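Local coordinates for protein choline dehydrogenase and related flavoproteins (Aspergillus oryzae, PDB 3Q9T) that is a formate oxidase of the glucose-methanol-choline oxidoreductase family, a flavoenzyme that carries 8-formyl-FAD and oxidises formate, at residues 313-318 / 480-485; 321-326 / 414-419. All blocks are in the same frame, centred on the assembly; numbering follows the deposited sequence.

Contact 1: residues 313-318 / 480-485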
loop_
_atom_site.group_PDB
_atom_site.type_symbol
_atom_site.label_atom_id
_atom_site.label_comp_id
_atom_site.label_asym_id
_atom_site.label_seq_id
_atom_site.Cartn_x
_atom_site.Cartn_y
_atom_site.Cartn_z
ATOM N N VAL A 313 -9.864 -14.199 11.193
ATOM C CA VAL A 313 -9.507 -15.382 11.980
ATOM C C VAL A 313 -10.148 -15.392 13.376
ATOM O O VAL A 313 -10.141 -14.387 14.087
ATOM C CB VAL A 313 -7.989 -15.489 12.157
ATOM C CG1 VAL A 313 -7.640 -16.559 13.211
ATOM C CG2 VAL A 313 -7.309 -15.782 10.810
ATOM N N LEU A 314 -10.711 -16.536 13.757
ATOM C CA LEU A 314 -11.119 -16.759 15.131
ATOM C C LEU A 314 -10.236 -17.815 15.785
ATOM O O LEU A 314 -9.951 -18.851 15.196
ATOM C CB LEU A 314 -12.571 -17.231 15.202
ATOM C CG LEU A 314 -13.612 -16.321 14.570
ATOM C CD1 LEU A 314 -15.013 -16.915 14.787
ATOM C CD2 LEU A 314 -13.483 -14.931 15.179
ATOM N N ARG A 315 -9.824 -17.561 17.020
ATOM C CA ARG A 315 -9.234 -18.612 17.819
ATOM C C ARG A 315 -10.381 -19.480 18.312
ATOM O O ARG A 315 -11.422 -18.991 18.742
ATOM C CB ARG A 315 -8.421 -18.054 18.981
ATOM C CG ARG A 315 -7.859 -19.133 19.889
ATOM C CD ARG A 315 -6.921 -18.539 20.916
ATOM N NE ARG A 315 -6.307 -19.566 21.749
ATOM C CZ ARG A 315 -5.000 -19.662 21.965
ATOM N NH1 ARG A 315 -4.174 -18.799 21.392
ATOM N NH2 ARG A 315 -4.515 -20.626 22.744
ATOM N N VAL A 316 -10.189 -20.782 18.229
ATOM C CA VAL A 316 -11.283 -21.700 18.408
ATOM C C VAL A 316 -10.776 -22.712 19.424
ATOM O O VAL A 316 -9.577 -22.765 19.663
ATOM C CB VAL A 316 -11.640 -22.303 17.039
ATOM C CG1 VAL A 316 -11.064 -23.687 16.884
ATOM C CG2 VAL A 316 -13.127 -22.253 16.814
ATOM N N LYS A 317 -11.666 -23.466 20.066
ATOM C CA LYS A 317 -11.238 -24.406 21.103
ATOM C C LYS A 317 -10.269 -25.471 20.595
ATOM O O LYS A 317 -10.362 -25.917 19.443
ATOM C CB LYS A 317 -12.439 -25.084 21.743
ATOM C CG LYS A 317 -13.252 -24.163 22.615
ATOM C CD LYS A 317 -14.222 -24.963 23.488
ATOM C CE LYS A 317 -15.099 -24.031 24.314
ATOM N NZ LYS A 317 -14.382 -22.755 24.632
ATOM N N ASP A 318 -9.348 -25.888 21.456
ATOM C CA ASP A 318 -8.388 -26.918 21.076
ATOM C C ASP A 318 -9.102 -28.088 20.399
ATOM O O ASP A 318 -10.125 -28.562 20.897
ATOM C CB ASP A 318 -7.608 -27.430 22.291
ATOM C CG ASP A 318 -6.516 -26.468 22.747
ATOM O OD1 ASP A 318 -6.278 -25.436 22.068
ATOM O OD2 ASP A 318 -5.879 -26.767 23.785
ATOM N N LEU A 480 -17.658 -22.876 20.491
ATOM C CA LEU A 480 -16.287 -23.208 20.078
ATOM C C LEU A 480 -15.365 -21.995 20.048
ATOM O O LEU A 480 -14.148 -22.118 20.144
ATOM C CB LEU A 480 -16.292 -23.887 18.712
ATOM C CG LEU A 480 -17.155 -25.149 18.659
ATOM C CD1 LEU A 480 -17.135 -25.773 17.263
ATOM C CD2 LEU A 480 -16.676 -26.144 19.706
ATOM N N VAL A 481 -15.956 -20.820 19.895
ATOM C CA VAL A 481 -15.196 -19.604 19.708
ATOM C C VAL A 481 -14.558 -19.100 21.004
ATOM O O VAL A 481 -15.238 -18.913 22.012
ATOM C CB VAL A 481 -16.077 -18.497 19.126
ATOM C CG1 VAL A 481 -15.285 -17.195 19.043
ATOM C CG2 VAL A 481 -16.615 -18.909 17.756
ATOM N N GLU A 482 -13.246 -18.878 20.955
ATOM C CA GLU A 482 -12.488 -18.380 22.101
ATOM C C GLU A 482 -12.117 -16.918 21.943
ATOM O O GLU A 482 -12.205 -16.172 22.901
ATOM C CB GLU A 482 -11.207 -19.199 22.341
ATOM C CG GLU A 482 -11.461 -20.638 22.780
ATOM C CD GLU A 482 -10.223 -21.311 23.379
ATOM O OE1 GLU A 482 -9.091 -20.799 23.180
ATOM O OE2 GLU A 482 -10.389 -22.350 24.061
ATOM N N SER A 483 -11.654 -16.508 20.763
ATOM C CA SER A 483 -11.341 -15.091 20.566
ATOM C C SER A 483 -11.141 -14.700 19.098
ATOM O O SER A 483 -11.057 -15.567 18.228
ATOM C CB SER A 483 -10.126 -14.679 21.414
ATOM O OG SER A 483 -8.956 -15.347 20.987
ATOM N N GLU A 484 -11.112 -13.389 18.839
ATOM C CA GLU A 484 -10.887 -12.838 17.506
ATOM C C GLU A 484 -9.402 -12.550 17.369
ATOM O O GLU A 484 -8.780 -12.047 18.294
ATOM C CB GLU A 484 -11.648 -11.519 17.313
ATOM C CG GLU A 484 -13.170 -11.598 17.447
ATOM C CD GLU A 484 -13.858 -10.278 17.077
ATOM O OE1 GLU A 484 -13.673 -9.799 15.931
ATOM O OE2 GLU A 484 -14.566 -9.710 17.941
ATOM N N TYR A 485 -8.830 -12.864 16.216
ATOM C CA TYR A 485 -7.438 -12.554 15.970
ATOM C C TYR A 485 -7.386 -11.625 14.774
ATOM O O TYR A 485 -8.090 -11.849 13.795
ATOM C CB TYR A 485 -6.662 -13.830 15.690
ATOM C CG TYR A 485 -5.203 -13.586 15.421
ATOM C CD1 TYR A 485 -4.298 -13.432 16.464
ATOM C CD2 TYR A 485 -4.729 -13.501 14.120
ATOM C CE1 TYR A 485 -2.964 -13.200 16.213
ATOM C CE2 TYR A 485 -3.399 -13.273 13.859
ATOM C CZ TYR A 485 -2.518 -13.125 14.907
ATOM O OH TYR A 485 -1.189 -12.890 14.630
HETATM O O HOH W 1 -8.051 -11.888 11.194
HETATM O O HOH W 2 -9.043 -24.725 24.238
#
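The Arg315 guanidinium has Glu482 OE1 at its edge, in its plane, and the Glu482 carboxylate lies only 4° from coplanar with it. The salt bridge is nevertheless long: NE to OE1 is 3.4 Å, a weak hydrogen bond. The arginine runs straight from CG to NE, and its NH1 hydrogen-bonds Thr413 OG1. The Tyr485 ring lies obliquely to Val313 CB, and its OH bonds to Pro409 O.

The two strands, 313-316 and 481-485, pair antiparallel and are interrupted by a classic beta bulge. Glu482 and Ser483 both face Arg315. Arg315 O accepts Glu482 N at 2.9 Å and Ser483 N at 3.2 Å, both from the same face of its carbonyl plane. Arg315 N donates in turn to Ser483 O. Past the bulge, Lys317 N bonds to Leu480 O.

Leu314, Val316, Val481 and Glu484 lie on the face away from Arg315 and Ser483. Leu314 CD1 meets Val481 CG2. Phe472 of helix 454-473 touches both residues, and Leu471 touches Leu314. Val316 CG2 rests near Leu480 CB, 4.0 Å away. Glu484 lies alongside Leu314, and its OE1 bonds to Tyr468 and Met489. One water links Val313 N to Tyr485 O. A second accepts from Asp318 N and donates to Glu482 OE2 at 2.7 Å.

Contact 2: residues 321-326 / 414-419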
loop_
_atom_site.group_PDB
_atom_site.type_symbol
_atom_site.label_atom_id
_atom_site.label_comp_id
_atom_site.label_asym_id
_atom_site.label_seq_id
_atom_site.Cartn_x
_atom_site.Cartn_y
_atom_site.Cartn_z
ATOM N N GLY A 321 -9.446 -26.974 15.044
ATOM C CA GLY A 321 -8.736 -26.509 13.873
ATOM C C GLY A 321 -7.482 -27.344 13.765
ATOM O O GLY A 321 -7.172 -28.085 14.680
ATOM N N MET A 322 -6.756 -27.213 12.666
ATOM C CA MET A 322 -5.640 -28.099 12.380
ATOM C C MET A 322 -4.267 -27.519 12.692
ATOM O O MET A 322 -3.242 -28.150 12.411
ATOM C CB MET A 322 -5.723 -28.522 10.917
ATOM C CG MET A 322 -6.985 -29.324 10.613
ATOM S SD MET A 322 -6.981 -30.875 11.523
ATOM C CE MET A 322 -5.415 -31.592 10.984
ATOM N N ASP A 323 -4.240 -26.322 13.272
ATOM C CA ASP A 323 -2.984 -25.628 13.544
ATOM C C ASP A 323 -1.955 -26.506 14.256
ATOM O O ASP A 323 -0.770 -26.516 13.900
ATOM C CB ASP A 323 -3.238 -24.363 14.373
ATOM C CG ASP A 323 -4.284 -23.451 13.743
ATOM O OD1 ASP A 323 -5.406 -23.926 13.450
ATOM O OD2 ASP A 323 -3.977 -22.258 13.538
ATOM N N ASP A 324 -2.401 -27.233 15.273
ATOM C CA ASP A 324 -1.468 -27.978 16.118
ATOM C C ASP A 324 -0.916 -29.219 15.419
ATOM O O ASP A 324 0.068 -29.804 15.859
ATOM C CB ASP A 324 -2.116 -28.364 17.445
ATOM C CG ASP A 324 -1.127 -28.334 18.601
ATOM O OD1 ASP A 324 -0.379 -27.333 18.722
ATOM O OD2 ASP A 324 -1.084 -29.315 19.379
ATOM N N VAL A 325 -1.559 -29.608 14.326
ATOM C CA VAL A 325 -1.148 -30.786 13.591
ATOM C C VAL A 325 -0.313 -30.409 12.376
ATOM O O VAL A 325 0.728 -31.009 12.121
ATOM C CB VAL A 325 -2.359 -31.597 13.124
ATOM C CG1 VAL A 325 -1.892 -32.849 12.401
ATOM C CG2 VAL A 325 -3.278 -31.936 14.313
ATOM N N LEU A 326 -0.759 -29.398 11.637
ATOM C CA LEU A 326 -0.120 -29.070 10.371
ATOM C C LEU A 326 0.831 -27.876 10.427
ATOM O O LEU A 326 1.858 -27.859 9.738
ATOM C CB LEU A 326 -1.176 -28.871 9.287
ATOM C CG LEU A 326 -1.958 -30.146 8.964
ATOM C CD1 LEU A 326 -3.158 -29.848 8.056
ATOM C CD2 LEU A 326 -1.028 -31.171 8.334
ATOM N N GLY A 414 -2.640 -22.095 19.944
ATOM C CA GLY A 414 -4.074 -22.162 19.712
ATOM C C GLY A 414 -4.468 -22.694 18.344
ATOM O O GLY A 414 -3.710 -22.622 17.384
ATOM N N ASP A 415 -5.666 -23.243 18.257
ATOM C CA ASP A 415 -6.194 -23.646 16.968
ATOM C C ASP A 415 -7.054 -22.488 16.434
ATOM O O ASP A 415 -7.582 -21.688 17.204
ATOM C CB ASP A 415 -6.995 -24.946 17.090
ATOM C CG ASP A 415 -6.107 -26.160 17.371
ATOM O OD1 ASP A 415 -4.981 -26.231 16.836
ATOM O OD2 ASP A 415 -6.535 -27.056 18.127
ATOM N N HIS A 416 -7.162 -22.370 15.124
ATOM C CA HIS A 416 -7.916 -21.261 14.562
ATOM C C HIS A 416 -8.853 -21.685 13.449
ATOM O O HIS A 416 -8.723 -22.769 12.888
ATOM C CB HIS A 416 -6.949 -20.197 14.062
ATOM C CG HIS A 416 -6.042 -19.677 15.134
ATOM N ND1 HIS A 416 -4.943 -20.380 15.580
ATOM C CD2 HIS A 416 -6.102 -18.550 15.884
ATOM C CE1 HIS A 416 -4.350 -19.696 16.542
ATOM N NE2 HIS A 416 -5.032 -18.582 16.745
ATOM N N LEU A 417 -9.816 -20.825 13.156
ATOM C CA LEU A 417 -10.611 -20.931 11.949
ATOM C C LEU A 417 -10.314 -19.679 11.119
ATOM O O LEU A 417 -10.250 -18.580 11.656
ATOM C CB LEU A 417 -12.093 -21.007 12.306
ATOM C CG LEU A 417 -13.119 -20.684 11.212
ATOM C CD1 LEU A 417 -13.190 -21.782 10.160
ATOM C CD2 LEU A 417 -14.485 -20.463 11.831
ATOM N N THR A 418 -10.110 -19.840 9.819
ATOM C CA THR A 418 -9.975 -18.685 8.935
ATOM C C THR A 418 -11.193 -18.608 8.011
ATOM O O THR A 418 -11.369 -19.461 7.141
ATOM C CB THR A 418 -8.688 -18.749 8.082
ATOM O OG1 THR A 418 -7.539 -18.874 8.931
ATOM C CG2 THR A 418 -8.549 -17.489 7.216
ATOM N N VAL A 419 -12.038 -17.602 8.215
ATOM C CA VAL A 419 -13.233 -17.431 7.396
ATOM C C VAL A 419 -12.929 -16.471 6.259
ATOM O O VAL A 419 -12.572 -15.314 6.489
ATOM C CB VAL A 419 -14.420 -16.836 8.203
ATOM C CG1 VAL A 419 -15.612 -16.589 7.293
ATOM C CG2 VAL A 419 -14.807 -17.740 9.347
HETATM O O HOH W 3 -5.178 -29.005 16.094
#
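A buried histidine-carboxylate pair, Asp323 with His416, joins the start of helix 323-327 to the first residues of strand 415-423. It lies away from the FAD-binding residues. The Asp323 carboxylate grips His416 twice. OD1 takes the backbone N of His416 at 2.9 Å, and OD2 takes ring ND1 at 2.9 Å. The backbone bond is the straighter, with 161° at the hydrogen against 144° for the ring bond. Both donors come from above the carboxylate plane. The carboxylate and the imidazole are turned 46° apart, and the two side chains cross at about a right angle. With CG anti to its carbonyl carbon, the Asp323 carboxylate lies where both oxygens reach His416. Its OD2 has a further partner in Phe400 N. These bonds would help fix the rotation of the carboxylate and of the ring.

The strand is part of the large mixed sheet, and His416 lies on it beside Val313 and Arg315 of strand 308-316. Next to the histidine, Asp415 turns its carboxylate to the first turn of the helix. Asp415 OD1 is met by Asp324 N nearly along its own C-O axis, 3.2 Å away, in a bent bond. A water donates to the same OD1 and to Gly321 O, at 2.6 Å from the latter. Asp415 OD2 is held by Gly319 N. The carboxylates of Asp323 and Asp415 come close, OD1 to OD1 4.1 Å. Arg328 may ease this: it forms a salt bridge with Asp324 OD1, bonds to Gly414 O and makes a long, weak ion pair with Asp415 OD1.

From the N terminus, the chain reaches strand 308-316, whose end, with the loop after it, supplies 313-318 of contact 1. After a short loop it enters helix 323-327, where 321-326 begins contact 2. Contact 2 closes first, when strand 415-423 returns 88 residues later. Contact 1 closes after helix 454-473, when 480-485 comes back to strand 308-316. The smaller loop therefore lies wholly within the larger, and the two do not cross. The centres are about 9 Å apart. Strand 308-316 pairs with both 415-423 and 481-485 in the large mixed sheet. Leu314 O with Leu417 N and Val316 N with Asp415 O are probable hydrogen bonds joining the contacts.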